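PDB 7AGM: N-acetylmuramoyl-L-alanine amidase from Mycolicibacterium smegmatis, which probably hydrolyses, with the help of a zinc ion, the amide bond between N-acetylmuramic acid and L-alanine in peptidoglycan. Local coordinates for residues Q137-M142 with P177-E182. Sequence-based numbering, arbitrary orientation.
Sequences QFAKVM and PSVLVE
Helix packing on the central mixed beta sheet of the amidase brings Phe138, Ala139 and Met142 of helix 134-148 down onto Val179 and Val181 of strand 178-185. The axes of segments 137-142 and 178-182 approach to 8.1 Å at 35°; the side chains that meet are apolar, and no hydrogen bond crosses between the segments. Val179 fills the middle with its two methyls. CG2 sits over one face of the Phe138 ring, 4.0 Å from its centroid, in a CH-pi contact displaced toward the rim. CG1 slips under the helix backbone, 3.6 Å from Ala139 N; the small side chain of Ala139 is consistent with this close approach. With CG anti to the backbone N (chi1 -167°), the Phe138 ring reaches down to the sheet, its edge toward Pro177 C and Ser178 N, while Phe215 of helix 198-219 stacks on it. One turn on, the unbranched chain of Met142, bent at chi2 and chi3, lies across Val181 at about a right angle, its CG 3.8 Å from Val181 CG2. Ser135 OG, in the same helix, hydrogen-bonds Ser178 N. Strand 178-185 pairs with strand 102-109, which carries the zinc ligand His107, in the alpha/beta fold of Amidase_3 zinc amidases.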
ATOM      1  N   GLN A 137      -7.247 -10.482  -8.493  1.00 14.53           N
ATOM      2  CA  GLN A 137      -6.668 -11.678  -7.895  0.67 14.79           C
ATOM      3  C   GLN A 137      -5.636 -11.316  -6.831  1.00 14.07           C
ATOM      4  O   GLN A 137      -5.591 -11.937  -5.757  1.00 15.25           O
ATOM      5  CB  GLN A 137      -6.046 -12.552  -8.984  0.67 18.32           C
ATOM      6  CG  GLN A 137      -7.078 -13.076  -9.985  0.67 35.80           C
ATOM      7  CD  GLN A 137      -6.451 -13.638 -11.246  0.67 64.09           C
ATOM      8  OE1 GLN A 137      -5.229 -13.676 -11.384  0.67 57.21           O
ATOM      9  NE2 GLN A 137      -7.290 -14.075 -12.177  0.67 57.44           N
ATOM     10  N   PHE A 138      -4.794 -10.319  -7.113  1.00 13.28           N
ATOM     11  CA  PHE A 138      -3.800  -9.870  -6.140  1.00 13.02           C
ATOM     12  C   PHE A 138      -4.483  -9.387  -4.864  1.00 13.07           C
ATOM     13  O   PHE A 138      -4.068  -9.748  -3.754  1.00 13.35           O
ATOM     14  CB  PHE A 138      -2.996  -8.739  -6.785  1.00 11.97           C
ATOM     15  CG  PHE A 138      -1.722  -8.353  -6.054  1.00 11.93           C
ATOM     16  CD1 PHE A 138      -1.227  -9.085  -4.969  1.00 11.65           C
ATOM     17  CD2 PHE A 138      -1.017  -7.230  -6.473  1.00 12.53           C
ATOM     18  CE1 PHE A 138      -0.037  -8.696  -4.322  1.00 12.44           C
ATOM     19  CE2 PHE A 138       0.158  -6.830  -5.825  1.00 12.31           C
ATOM     20  CZ  PHE A 138       0.646  -7.575  -4.752  1.00 13.63           C
ATOM     21  N   ALA A 139      -5.554  -8.595  -5.001  1.00 13.36           N
ATOM     22  CA  ALA A 139      -6.260  -8.109  -3.820  1.00 13.57           C
ATOM     23  C   ALA A 139      -6.743  -9.270  -2.959  1.00 13.74           C
ATOM     24  O   ALA A 139      -6.609  -9.238  -1.731  1.00 13.60           O
ATOM     25  CB  ALA A 139      -7.419  -7.198  -4.223  1.00 14.35           C
ATOM     26  N   LYS A 140      -7.259 -10.325  -3.592  1.00 15.16           N
ATOM     27  CA  LYS A 140      -7.763 -11.466  -2.836  0.65 18.60           C
ATOM     28  C   LYS A 140      -6.632 -12.223  -2.146  1.00 16.05           C
ATOM     29  O   LYS A 140      -6.761 -12.598  -0.976  1.00 15.84           O
ATOM     30  CB  LYS A 140      -8.565 -12.387  -3.757  0.65 27.77           C
ATOM     31  CG  LYS A 140      -9.791 -11.724  -4.370  0.65 66.24           C
ATOM     32  CD  LYS A 140     -10.591 -12.697  -5.223  0.65 45.21           C
ATOM     33  CE  LYS A 140     -11.832 -12.031  -5.793  0.65 55.42           C
ATOM     34  NZ  LYS A 140     -12.658 -12.973  -6.595  0.65 65.31           N
ATOM     35  N   VAL A 141      -5.519 -12.458  -2.850  1.00 14.43           N
ATOM     36  CA  VAL A 141      -4.389 -13.146  -2.229  1.00 14.96           C
ATOM     37  C   VAL A 141      -3.856 -12.334  -1.052  1.00 13.67           C
ATOM     38  O   VAL A 141      -3.558 -12.876   0.024  1.00 14.24           O
ATOM     39  CB  VAL A 141      -3.286 -13.409  -3.273  1.00 17.05           C
ATOM     40  CG1 VAL A 141      -2.053 -14.000  -2.605  1.00 18.68           C
ATOM     41  CG2 VAL A 141      -3.787 -14.320  -4.405  1.00 17.61           C
ATOM     42  N   MET A 142      -3.734 -11.019  -1.238  1.00 13.15           N
ATOM     43  CA  MET A 142      -3.231 -10.159  -0.169  1.00 12.78           C
ATOM     44  C   MET A 142      -4.172 -10.168   1.031  1.00 12.96           C
ATOM     45  O   MET A 142      -3.738 -10.327   2.180  1.00 13.15           O
ATOM     46  CB  MET A 142      -3.054  -8.739  -0.700  1.00 13.20           C
ATOM     47  CG  MET A 142      -2.518  -7.759   0.342  1.00 13.85           C
ATOM     48  SD  MET A 142      -0.829  -8.109   0.876  1.00 14.28           S
ATOM     49  CE  MET A 142       0.097  -7.522  -0.542  1.00 15.05           C
ATOM     50  N   PRO A 177      -0.204  -4.982 -12.215  1.00 13.12           N
ATOM     51  CA  PRO A 177      -0.994  -5.394 -11.044  1.00 13.72           C
ATOM     52  C   PRO A 177      -0.643  -4.550  -9.825  1.00 12.11           C
ATOM     53  O   PRO A 177       0.534  -4.332  -9.522  1.00 13.10           O
ATOM     54  CB  PRO A 177      -0.595  -6.861 -10.846  1.00 14.21           C
ATOM     55  CG  PRO A 177      -0.212  -7.310 -12.213  1.00 14.33           C
ATOM     56  CD  PRO A 177       0.473  -6.128 -12.843  1.00 13.48           C
ATOM     57  N   SER A 178      -1.678  -4.068  -9.121  1.00 11.74           N
ATOM     58  CA  SER A 178      -1.462  -3.053  -8.093  1.00 12.06           C
ATOM     59  C   SER A 178      -2.564  -3.102  -7.046  1.00 11.91           C
ATOM     60  O   SER A 178      -3.750  -3.185  -7.391  1.00 12.89           O
ATOM     61  CB  SER A 178      -1.406  -1.663  -8.738  1.00 13.00           C
ATOM     62  OG  SER A 178      -1.093  -0.657  -7.789  1.00 14.37           O
ATOM     63  N   VAL A 179      -2.164  -3.077  -5.772  1.00 11.37           N
ATOM     64  CA  VAL A 179      -3.103  -3.007  -4.657  1.00 12.01           C
ATOM     65  C   VAL A 179      -2.556  -2.013  -3.646  1.00 11.96           C
ATOM     66  O   VAL A 179      -1.361  -1.698  -3.634  1.00 12.05           O
ATOM     67  CB  VAL A 179      -3.363  -4.376  -3.976  1.00 12.55           C
ATOM     68  CG1 VAL A 179      -3.971  -5.387  -4.980  1.00 12.96           C
ATOM     69  CG2 VAL A 179      -2.088  -4.907  -3.315  1.00 13.17           C
ATOM     70  N   LEU A 180      -3.449  -1.501  -2.802  1.00 12.21           N
ATOM     71  CA  LEU A 180      -3.078  -0.587  -1.728  1.00 12.18           C
ATOM     72  C   LEU A 180      -3.544  -1.207  -0.419  1.00 11.74           C
ATOM     73  O   LEU A 180      -4.728  -1.520  -0.266  1.00 13.50           O
ATOM     74  CB  LEU A 180      -3.698   0.795  -1.963  1.00 12.98           C
ATOM     75  CG  LEU A 180      -3.300   1.914  -0.986  1.00 13.13           C
ATOM     76  CD1 LEU A 180      -3.576   3.279  -1.598  1.00 14.71           C
ATOM     77  CD2 LEU A 180      -4.000   1.814   0.373  1.00 13.72           C
ATOM     78  N   VAL A 181      -2.613  -1.418   0.509  1.00 12.03           N
ATOM     79  CA  VAL A 181      -2.922  -2.050   1.787  1.00 12.30           C
ATOM     80  C   VAL A 181      -3.037  -0.955   2.842  1.00 12.26           C
ATOM     81  O   VAL A 181      -2.048  -0.272   3.147  1.00 13.29           O
ATOM     82  CB  VAL A 181      -1.859  -3.084   2.188  1.00 13.13           C
ATOM     83  CG1 VAL A 181      -2.190  -3.667   3.570  1.00 14.72           C
ATOM     84  CG2 VAL A 181      -1.722  -4.177   1.138  1.00 14.02           C
ATOM     85  N   GLU A 182      -4.241  -0.772   3.387  1.00 12.73           N
ATOM     86  CA  GLU A 182      -4.439   0.008   4.607  1.00 13.52           C
ATOM     87  C   GLU A 182      -4.285  -0.969   5.772  1.00 13.75           C
ATOM     88  O   GLU A 182      -5.151  -1.825   5.992  1.00 14.82           O
ATOM     89  CB  GLU A 182      -5.813   0.685   4.615  1.00 15.58           C
ATOM     90  CG  GLU A 182      -5.973   1.836   3.634  1.00 17.55           C
ATOM     91  CD  GLU A 182      -5.333   3.124   4.102  1.00 20.78           C
ATOM     92  OE1 GLU A 182      -4.723   3.116   5.189  1.00 21.34           O
ATOM     93  OE2 GLU A 182      -5.443   4.147   3.384  1.00 23.09           O
TER